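Local coordinates for protein ATP-dependent helicase FUN30 (Saccharomyces cerevisiae S288c, PDB 5GN1) that uses ATP hydrolysis to remodel nucleosomes, promotes DNA end resection at double-strand breaks and is required for heterochromatin organization, the part described here being its ATPase's C-terminal lobe, at residues D226-G234 with D253-A263; R241-Y249 with F266-N274. One frame throughout, in Å; residues are numbered along the deposited sequence.

How the contacts relate
Both contacts lie in the C-terminal RecA-like lobe of the ATPase, their centres about 10 Å apart. Contact 1 pairs the first and last elements of a beta-alpha-beta unit, strands 229-232 and 256-260; contact 2 takes the helix between them, 241-250, and sets it against the loop that follows the second strand. The segments therefore alternate along the chain. Phe257 of contact 1 meets Phe248 of contact 2 edge-to-face, with CD2 of Phe257 3.4 Å from CG of Phe248, and Leu244 CD1 packs 3.2 Å from Arg231 O. The sequence from Ser260 through Leu270, which runs from the end of contact 1 into contact 2, matches motif V of superfamily 2 helicases, which in relatives lies near the cleft between the lobes.

Contact 1. Residues D226-G234 with D253-A263; sequences DYKFLRLDG and DIPIFILSTKA
Phe229 to Leu232 pair in parallel with Ile256 to Leu259, the outer strand and its neighbour in the RecA-like sheet, joined through helix 241-250 in a beta-alpha-beta unit. The strand axes come within 4.6 Å at an angle of 21°. Leu230 reaches both ways along the ladder: its N donates to Ile256 O (3.0 Å), and its O accepts a nearly straight bond from Ile258 N (2.8 Å, 172° at the hydrogen). Leu232 N then binds Ile258 O at 3.0 Å, whereas the last bond, Ser260 N to Leu232 O, is weak.

Alternation along the strands sorts the side chains. Phe229, Arg231, Ile256 and Ile258 share the face that packs on helix 212-224, where branched isoleucines suit both a strand and a greasy interface. Ile258 holds CG1 between its backbone N and carbonyl carbon (chi1 71°), bringing that atom 3.6 Å from Arg231 CB. The arginine's aliphatic stem thus extends the apolar layer while its guanidinium is taken up by carboxylates: NE and NH2 grip OD2 of Asp233 side-on, NE at 2.8 Å, and NH1 makes salt bridges with Glu219 and Asp216.

Leu230, Leu232, Phe257 and Leu259 form the other face. Leu230 CB sits over the Phe257 ring in a CH-pi contact, 4.1 Å from its centroid, and Leu232 CB approaches the same ring obliquely. At the N-terminal end Lys228 and Asp253 form a salt bridge whose modelled length is doubtfully short; beside it one water accepts from Lys228 N and donates to Asp253 O, its oxygen 3.0 Å from that carbonyl oxygen.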
loop_
_atom_site.group_PDB
_atom_site.type_symbol
_atom_site.label_atom_id
_atom_site.label_comp_id
_atom_site.label_asym_id
_atom_site.label_seq_id
_atom_site.Cartn_x
_atom_site.Cartn_y
_atom_site.Cartn_z
ATOM N N ASP A 226 -3.513 13.772 13.578
ATOM C CA ASP A 226 -3.254 15.201 13.717
ATOM C C ASP A 226 -1.811 15.565 13.361
ATOM O O ASP A 226 -1.242 16.505 13.923
ATOM C CB ASP A 226 -3.603 15.685 15.133
ATOM C CG ASP A 226 -3.819 17.186 15.199
ATOM O OD1 ASP A 226 -4.264 17.768 14.182
ATOM O OD2 ASP A 226 -3.536 17.781 16.267
ATOM N N TYR A 227 -1.210 14.841 12.418
ATOM C CA TYR A 227 0.108 15.181 11.885
ATOM C C TYR A 227 -0.058 15.810 10.508
ATOM O O TYR A 227 -0.600 15.172 9.598
ATOM C CB TYR A 227 1.000 13.945 11.766
ATOM C CG TYR A 227 1.348 13.217 13.050
ATOM C CD1 TYR A 227 1.750 13.896 14.190
ATOM C CD2 TYR A 227 1.306 11.830 13.100
ATOM C CE1 TYR A 227 2.084 13.199 15.362
ATOM C CE2 TYR A 227 1.643 11.138 14.242
ATOM C CZ TYR A 227 2.024 11.820 15.374
ATOM O OH TYR A 227 2.339 11.084 16.504
ATOM N N LYS A 228 0.439 17.032 10.339
ATOM C CA LYS A 228 0.508 17.619 9.002
ATOM C C LYS A 228 1.486 16.846 8.121
ATOM O O LYS A 228 2.492 16.308 8.591
ATOM C CB LYS A 228 0.938 19.094 9.060
ATOM C CG LYS A 228 -0.007 20.025 9.821
ATOM C CD LYS A 228 0.601 21.444 9.931
ATOM C CE LYS A 228 -0.114 22.314 10.969
ATOM N NZ LYS A 228 0.588 23.640 11.197
ATOM N N PHE A 229 1.192 16.805 6.822
ATOM C CA PHE A 229 2.022 16.049 5.900
ATOM C C PHE A 229 1.972 16.701 4.526
ATOM O O PHE A 229 1.078 17.494 4.224
ATOM C CB PHE A 229 1.566 14.579 5.813
ATOM C CG PHE A 229 0.214 14.410 5.164
ATOM C CD1 PHE A 229 -0.948 14.502 5.920
ATOM C CD2 PHE A 229 0.112 14.196 3.795
ATOM C CE1 PHE A 229 -2.189 14.391 5.325
ATOM C CE2 PHE A 229 -1.128 14.071 3.184
ATOM C CZ PHE A 229 -2.281 14.178 3.947
ATOM N N LEU A 230 2.955 16.363 3.695
ATOM C CA LEU A 230 2.954 16.647 2.268
ATOM C C LEU A 230 3.146 15.341 1.520
ATOM O O LEU A 230 3.568 14.328 2.099
ATOM C CB LEU A 230 4.063 17.634 1.878
ATOM C CG LEU A 230 3.999 19.004 2.556
ATOM C CD1 LEU A 230 5.394 19.641 2.601
ATOM C CD2 LEU A 230 2.999 19.921 1.840
ATOM N N ARG A 231 2.854 15.373 0.223
ATOM C CA ARG A 231 2.909 14.166 -0.590
ATOM C C ARG A 231 3.514 14.456 -1.954
ATOM O O ARG A 231 3.240 15.497 -2.553
ATOM C CB ARG A 231 1.506 13.566 -0.757
ATOM C CG ARG A 231 1.387 12.541 -1.881
ATOM C CD ARG A 231 0.047 11.836 -1.810
ATOM N NE ARG A 231 -0.091 10.800 -2.829
ATOM C CZ ARG A 231 -1.103 9.936 -2.863
ATOM N NH1 ARG A 231 -2.043 9.999 -1.930
ATOM N NH2 ARG A 231 -1.183 9.029 -3.828
ATOM N N LEU A 232 4.337 13.525 -2.438
ATOM C CA LEU A 232 4.980 13.629 -3.743
ATOM C C LEU A 232 5.127 12.223 -4.295
ATOM O O LEU A 232 5.806 11.389 -3.684
ATOM C CB LEU A 232 6.357 14.323 -3.648
ATOM C CG LEU A 232 7.125 14.713 -4.929
ATOM C CD1 LEU A 232 8.240 15.672 -4.572
ATOM C CD2 LEU A 232 7.714 13.516 -5.690
ATOM N N ASP A 233 4.518 11.959 -5.449
ATOM C CA ASP A 233 4.593 10.632 -6.047
ATOM C C ASP A 233 4.850 10.788 -7.543
ATOM O O ASP A 233 5.154 11.878 -8.036
ATOM C CB ASP A 233 3.324 9.821 -5.718
ATOM C CG ASP A 233 2.027 10.514 -6.138
ATOM O OD1 ASP A 233 1.996 11.175 -7.189
ATOM O OD2 ASP A 233 1.021 10.402 -5.407
ATOM N N GLY A 234 4.736 9.683 -8.281
ATOM C CA GLY A 234 4.999 9.743 -9.709
ATOM C C GLY A 234 3.977 10.524 -10.506
ATOM O O GLY A 234 4.241 10.853 -11.669
ATOM N N ASP A 253 6.454 22.904 11.380
ATOM C CA ASP A 253 5.280 22.223 11.908
ATOM C C ASP A 253 4.708 21.177 10.952
ATOM O O ASP A 253 3.593 20.692 11.188
ATOM C CB ASP A 253 4.197 23.249 12.258
ATOM C CG ASP A 253 3.158 22.704 13.230
ATOM O OD1 ASP A 253 3.535 21.967 14.172
ATOM O OD2 ASP A 253 1.959 23.032 13.053
ATOM N N ILE A 254 5.418 20.839 9.874
ATOM C CA ILE A 254 5.003 19.755 8.984
ATOM C C ILE A 254 5.984 18.607 9.172
ATOM O O ILE A 254 7.070 18.619 8.576
ATOM C CB ILE A 254 4.959 20.182 7.510
ATOM C CG1 ILE A 254 4.085 21.420 7.318
ATOM C CG2 ILE A 254 4.396 19.045 6.641
ATOM C CD1 ILE A 254 3.866 21.779 5.834
ATOM N N PRO A 255 5.653 17.596 9.977
ATOM C CA PRO A 255 6.669 16.595 10.322
ATOM C C PRO A 255 6.872 15.521 9.267
ATOM O O PRO A 255 7.904 14.836 9.313
ATOM C CB PRO A 255 6.138 15.999 11.633
ATOM C CG PRO A 255 4.624 16.152 11.503
ATOM C CD PRO A 255 4.445 17.481 10.814
ATOM N N ILE A 256 5.945 15.356 8.319
ATOM C CA ILE A 256 5.863 14.139 7.508
ATOM C C ILE A 256 5.803 14.484 6.029
ATOM O O ILE A 256 5.017 15.346 5.616
ATOM C CB ILE A 256 4.641 13.281 7.874
ATOM C CG1 ILE A 256 4.714 12.849 9.330
ATOM C CG2 ILE A 256 4.558 12.042 6.961
ATOM C CD1 ILE A 256 3.521 12.027 9.748
ATOM N N PHE A 257 6.603 13.775 5.235
ATOM C CA PHE A 257 6.531 13.763 3.776
ATOM C C PHE A 257 6.264 12.321 3.358
ATOM O O PHE A 257 7.053 11.431 3.688
ATOM C CB PHE A 257 7.844 14.258 3.164
ATOM C CG PHE A 257 7.678 15.054 1.897
ATOM C CD1 PHE A 257 6.740 14.699 0.954
ATOM C CD2 PHE A 257 8.463 16.175 1.661
ATOM C CE1 PHE A 257 6.599 15.448 -0.222
ATOM C CE2 PHE A 257 8.323 16.916 0.494
ATOM C CZ PHE A 257 7.385 16.548 -0.442
ATOM N N ILE A 258 5.153 12.076 2.657
ATOM C CA ILE A 258 4.857 10.739 2.154
ATOM C C ILE A 258 5.138 10.714 0.655
ATOM O O ILE A 258 4.793 11.657 -0.072
ATOM C CB ILE A 258 3.414 10.292 2.485
ATOM C CG1 ILE A 258 2.370 11.061 1.668
ATOM C CG2 ILE A 258 3.133 10.399 3.994
ATOM C CD1 ILE A 258 0.943 10.584 1.951
ATOM N N LEU A 259 5.816 9.655 0.198
ATOM C CA LEU A 259 6.321 9.576 -1.170
ATOM C C LEU A 259 6.185 8.161 -1.699
ATOM O O LEU A 259 6.165 7.193 -0.931
ATOM C CB LEU A 259 7.815 9.948 -1.288
ATOM C CG LEU A 259 8.306 11.283 -0.730
ATOM C CD1 LEU A 259 8.970 11.058 0.604
ATOM C CD2 LEU A 259 9.295 11.926 -1.719
ATOM N N SER A 260 6.105 8.044 -3.024
ATOM C CA SER A 260 6.288 6.736 -3.640
ATOM C C SER A 260 7.769 6.374 -3.609
ATOM O O SER A 260 8.643 7.237 -3.710
ATOM C CB SER A 260 5.767 6.714 -5.078
ATOM O OG SER A 260 6.334 7.756 -5.848
ATOM N N THR A 261 8.044 5.080 -3.442
ATOM C CA THR A 261 9.426 4.614 -3.417
ATOM C C THR A 261 10.167 5.008 -4.690
ATOM O O THR A 261 11.360 5.319 -4.637
ATOM C CB THR A 261 9.436 3.109 -3.192
ATOM O OG1 THR A 261 8.812 2.849 -1.933
ATOM C CG2 THR A 261 10.845 2.554 -3.169
ATOM N N LYS A 262 9.460 5.067 -5.821
ATOM C CA LYS A 262 10.058 5.516 -7.077
ATOM C C LYS A 262 10.523 6.972 -7.009
ATOM O O LYS A 262 11.415 7.359 -7.773
ATOM C CB LYS A 262 9.066 5.309 -8.238
ATOM C CG LYS A 262 7.725 6.061 -8.116
ATOM C CD LYS A 262 6.648 5.563 -9.120
ATOM C CE LYS A 262 5.367 6.456 -9.171
ATOM N NZ LYS A 262 4.287 6.340 -8.101
ATOM N N ALA A 263 9.973 7.787 -6.096
ATOM C CA ALA A 263 10.540 9.124 -5.918
ATOM C C ALA A 263 11.981 9.062 -5.439
ATOM O O ALA A 263 12.727 10.031 -5.624
ATOM C CB ALA A 263 9.696 9.969 -4.950
HETATM O O HOH W 1 1.750 18.621 12.402
#

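Contact 2. Residues R241-Y249 with F266-N274; sequences RQLLIDKFY and FGINLVCAN
The loop leading out of strand 256-260, part of which matches helicase motif V, lies along one side of helix 241-250, with Arg241, Ile245, Phe248 and Tyr249 of the helix meeting Phe266, Ile268, Leu270 and Cys272. At the start of the helix the extended Arg241 chain lays its guanidinium flat on the Phe266 ring, planes only 5° apart and CZ 3.9 Å from the centroid, a stacked cation-pi pair. One turn on, Ile245 divides its branches: CD1 touches Ile268 CG2 at 3.9 Å, and CG2 touches Leu270 CD2.

Tyr249 bonds to the loop's backbone. Its OH donates to Asn269 O at 2.7 Å, approaching from above the carbonyl plane rather than within it, and accepts from Val271 N at 3.0 Å, so one hydroxyl serves two main-chain groups flanking Leu270. A type I turn, Leu270 to Ala273, then lifts Cys272 between two rings. With SG between its backbone N and carbonyl carbon (chi1 54°), the sulfur stands centrally over the Tyr249 face, 3.6 Å from the centroid, and meets Phe248 obliquely. This small, polarisable side chain suits a place between aromatics.

Beneath these residues, Phe248 and Leu270 pack on Leu206 of strand 205-209, and Phe266 rests on Leu232 of strand 229-232. Arg294, in the segment following helix 285-292, ties the loop's backbone by its NH1 to Ile268 O and by a backbone bond to Leu270, while Gln300 NE2 binds Ala273 O.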
loop_
_atom_site.group_PDB
_atom_site.type_symbol
_atom_site.label_atom_id
_atom_site.label_comp_id
_atom_site.label_asym_id
_atom_site.label_seq_id
_atom_site.Cartn_x
_atom_site.Cartn_y
_atom_site.Cartn_z
ATOM N N ARG A 241 7.040 19.829 -7.978
ATOM C CA ARG A 241 7.792 19.197 -6.903
ATOM C C ARG A 241 8.418 20.228 -5.970
ATOM O O ARG A 241 8.442 20.029 -4.749
ATOM C CB ARG A 241 8.867 18.287 -7.482
ATOM C CG ARG A 241 8.281 17.099 -8.209
ATOM C CD ARG A 241 9.358 16.308 -8.852
ATOM N NE ARG A 241 8.829 15.157 -9.563
ATOM C CZ ARG A 241 9.560 14.404 -10.372
ATOM N NH1 ARG A 241 10.841 14.702 -10.564
ATOM N NH2 ARG A 241 9.011 13.373 -11.002
ATOM N N GLN A 242 8.906 21.343 -6.525
ATOM C CA GLN A 242 9.692 22.284 -5.738
ATOM C C GLN A 242 8.856 22.941 -4.649
ATOM O O GLN A 242 9.310 23.076 -3.512
ATOM C CB GLN A 242 10.312 23.338 -6.652
ATOM C CG GLN A 242 11.263 24.253 -5.906
ATOM C CD GLN A 242 12.383 23.467 -5.255
ATOM O OE1 GLN A 242 12.465 23.381 -4.026
ATOM N NE2 GLN A 242 13.248 22.877 -6.074
ATOM N N LEU A 243 7.640 23.380 -4.975
ATOM C CA LEU A 243 6.803 24.013 -3.959
ATOM C C LEU A 243 6.588 23.090 -2.765
ATOM O O LEU A 243 6.599 23.541 -1.611
ATOM C CB LEU A 243 5.451 24.426 -4.546
ATOM C CG LEU A 243 4.479 25.164 -3.604
ATOM C CD1 LEU A 243 4.699 26.686 -3.624
ATOM C CD2 LEU A 243 3.025 24.827 -3.934
ATOM N N LEU A 244 6.396 21.802 -3.030
ATOM C CA LEU A 244 6.185 20.833 -1.961
ATOM C C LEU A 244 7.438 20.695 -1.101
ATOM O O LEU A 244 7.372 20.739 0.128
ATOM C CB LEU A 244 5.791 19.473 -2.540
ATOM C CG LEU A 244 4.455 19.414 -3.284
ATOM C CD1 LEU A 244 4.339 18.122 -4.079
ATOM C CD2 LEU A 244 3.292 19.557 -2.314
ATOM N N ILE A 245 8.579 20.528 -1.761
ATOM C CA ILE A 245 9.854 20.383 -1.071
ATOM C C ILE A 245 10.158 21.611 -0.229
ATOM O O ILE A 245 10.477 21.499 0.954
ATOM C CB ILE A 245 11.005 20.134 -2.059
ATOM C CG1 ILE A 245 10.763 18.807 -2.782
ATOM C CG2 ILE A 245 12.340 20.115 -1.330
ATOM C CD1 ILE A 245 11.775 18.510 -3.866
ATOM N N ASP A 246 10.060 22.785 -0.842
ATOM C CA ASP A 246 10.327 24.014 -0.118
ATOM C C ASP A 246 9.415 24.093 1.076
ATOM O O ASP A 246 9.854 24.456 2.167
ATOM C CB ASP A 246 10.089 25.235 -0.986
ATOM C CG ASP A 246 11.161 25.440 -1.974
ATOM O OD1 ASP A 246 12.253 24.854 -1.816
ATOM O OD2 ASP A 246 10.937 26.201 -2.938
ATOM N N LYS A 247 8.140 23.766 0.892
ATOM C CA LYS A 247 7.288 23.849 2.062
ATOM C C LYS A 247 7.788 22.966 3.203
ATOM O O LYS A 247 7.699 23.334 4.374
ATOM C CB LYS A 247 5.899 23.452 1.658
ATOM C CG LYS A 247 4.764 24.246 2.224
ATOM C CD LYS A 247 3.568 24.010 1.329
ATOM C CE LYS A 247 2.254 24.450 1.949
ATOM N NZ LYS A 247 1.127 24.057 1.056
ATOM N N PHE A 248 8.316 21.801 2.849
ATOM C CA PHE A 248 8.814 20.850 3.836
ATOM C C PHE A 248 9.985 21.442 4.611
ATOM O O PHE A 248 10.088 21.271 5.826
ATOM C CB PHE A 248 9.235 19.545 3.158
ATOM C CG PHE A 248 9.385 18.391 4.106
ATOM C CD1 PHE A 248 8.382 18.085 5.011
ATOM C CD2 PHE A 248 10.529 17.611 4.093
ATOM C CE1 PHE A 248 8.517 17.023 5.884
ATOM C CE2 PHE A 248 10.671 16.547 4.965
ATOM C CZ PHE A 248 9.663 16.253 5.862
ATOM N N TYR A 249 10.866 22.139 3.901
ATOM C CA TYR A 249 12.031 22.760 4.521
ATOM C C TYR A 249 11.650 23.960 5.373
ATOM O O TYR A 249 12.269 24.204 6.412
ATOM C CB TYR A 249 13.031 23.201 3.449
ATOM C CG TYR A 249 13.981 22.124 3.004
ATOM C CD1 TYR A 249 15.179 21.913 3.673
ATOM C CD2 TYR A 249 13.679 21.314 1.910
ATOM C CE1 TYR A 249 16.061 20.921 3.260
ATOM C CE2 TYR A 249 14.538 20.319 1.497
ATOM C CZ TYR A 249 15.733 20.127 2.163
ATOM O OH TYR A 249 16.600 19.139 1.722
ATOM N N PHE A 266 14.055 10.349 -8.219
ATOM C CA PHE A 266 13.846 11.671 -8.806
ATOM C C PHE A 266 14.987 12.644 -8.527
ATOM O O PHE A 266 14.894 13.804 -8.931
ATOM C CB PHE A 266 12.533 12.301 -8.302
ATOM C CG PHE A 266 11.284 11.515 -8.644
ATOM C CD1 PHE A 266 11.329 10.425 -9.503
ATOM C CD2 PHE A 266 10.055 11.888 -8.112
ATOM C CE1 PHE A 266 10.178 9.707 -9.811
ATOM C CE2 PHE A 266 8.889 11.177 -8.417
ATOM C CZ PHE A 266 8.954 10.084 -9.268
ATOM N N GLY A 267 16.039 12.214 -7.833
ATOM C CA GLY A 267 17.127 13.113 -7.467
ATOM C C GLY A 267 16.724 14.283 -6.589
ATOM O O GLY A 267 17.311 15.363 -6.704
ATOM N N ILE A 268 15.735 14.102 -5.712
ATOM C CA ILE A 268 15.304 15.171 -4.817
ATOM C C ILE A 268 16.095 15.068 -3.524
ATOM O O ILE A 268 16.573 13.994 -3.136
ATOM C CB ILE A 268 13.782 15.138 -4.550
ATOM C CG1 ILE A 268 13.373 13.819 -3.894
ATOM C CG2 ILE A 268 13.005 15.361 -5.840
ATOM C CD1 ILE A 268 11.870 13.643 -3.769
ATOM N N ASN A 269 16.222 16.203 -2.842
ATOM C CA ASN A 269 17.064 16.351 -1.658
ATOM C C ASN A 269 16.180 16.709 -0.468
ATOM O O ASN A 269 15.616 17.804 -0.423
ATOM C CB ASN A 269 18.126 17.425 -1.902
ATOM C CG ASN A 269 19.154 17.490 -0.794
ATOM O OD1 ASN A 269 18.809 17.485 0.382
ATOM N ND2 ASN A 269 20.427 17.535 -1.167
ATOM N N LEU A 270 16.084 15.807 0.509
ATOM C CA LEU A 270 15.191 15.986 1.655
ATOM C C LEU A 270 15.950 15.855 2.970
ATOM O O LEU A 270 15.483 15.206 3.909
ATOM C CB LEU A 270 14.020 14.986 1.600
ATOM C CG LEU A 270 13.111 15.176 0.381
ATOM C CD1 LEU A 270 12.120 14.032 0.178
ATOM C CD2 LEU A 270 12.398 16.495 0.504
ATOM N N VAL A 271 17.107 16.524 3.091
ATOM C CA VAL A 271 17.942 16.342 4.280
ATOM C C VAL A 271 17.357 17.007 5.519
ATOM O O VAL A 271 17.905 16.860 6.614
ATOM C CB VAL A 271 19.394 16.829 4.077
ATOM C CG1 VAL A 271 20.091 15.996 2.997
ATOM C CG2 VAL A 271 19.450 18.311 3.762
ATOM N N CYS A 272 16.244 17.730 5.381
ATOM C CA CYS A 272 15.630 18.265 6.592
ATOM C C CYS A 272 14.918 17.192 7.411
ATOM O O CYS A 272 14.464 17.486 8.523
ATOM C CB CYS A 272 14.663 19.402 6.254
ATOM S SG CYS A 272 13.415 18.973 5.038
ATOM N N ALA A 273 14.793 15.971 6.892
ATOM C CA ALA A 273 14.343 14.824 7.670
ATOM C C ALA A 273 15.538 13.915 7.946
ATOM O O ALA A 273 16.409 13.770 7.091
ATOM C CB ALA A 273 13.268 14.038 6.907
ATOM N N ASN A 274 15.588 13.301 9.137
ATOM C CA ASN A 274 16.617 12.298 9.413
ATOM C C ASN A 274 16.015 10.957 9.815
ATOM O O ASN A 274 16.709 10.125 10.412
ATOM C CB ASN A 274 17.625 12.784 10.470
ATOM C CG ASN A 274 17.021 12.947 11.854
ATOM O OD1 ASN A 274 15.980 13.578 12.026
ATOM N ND2 ASN A 274 17.697 12.397 12.864
#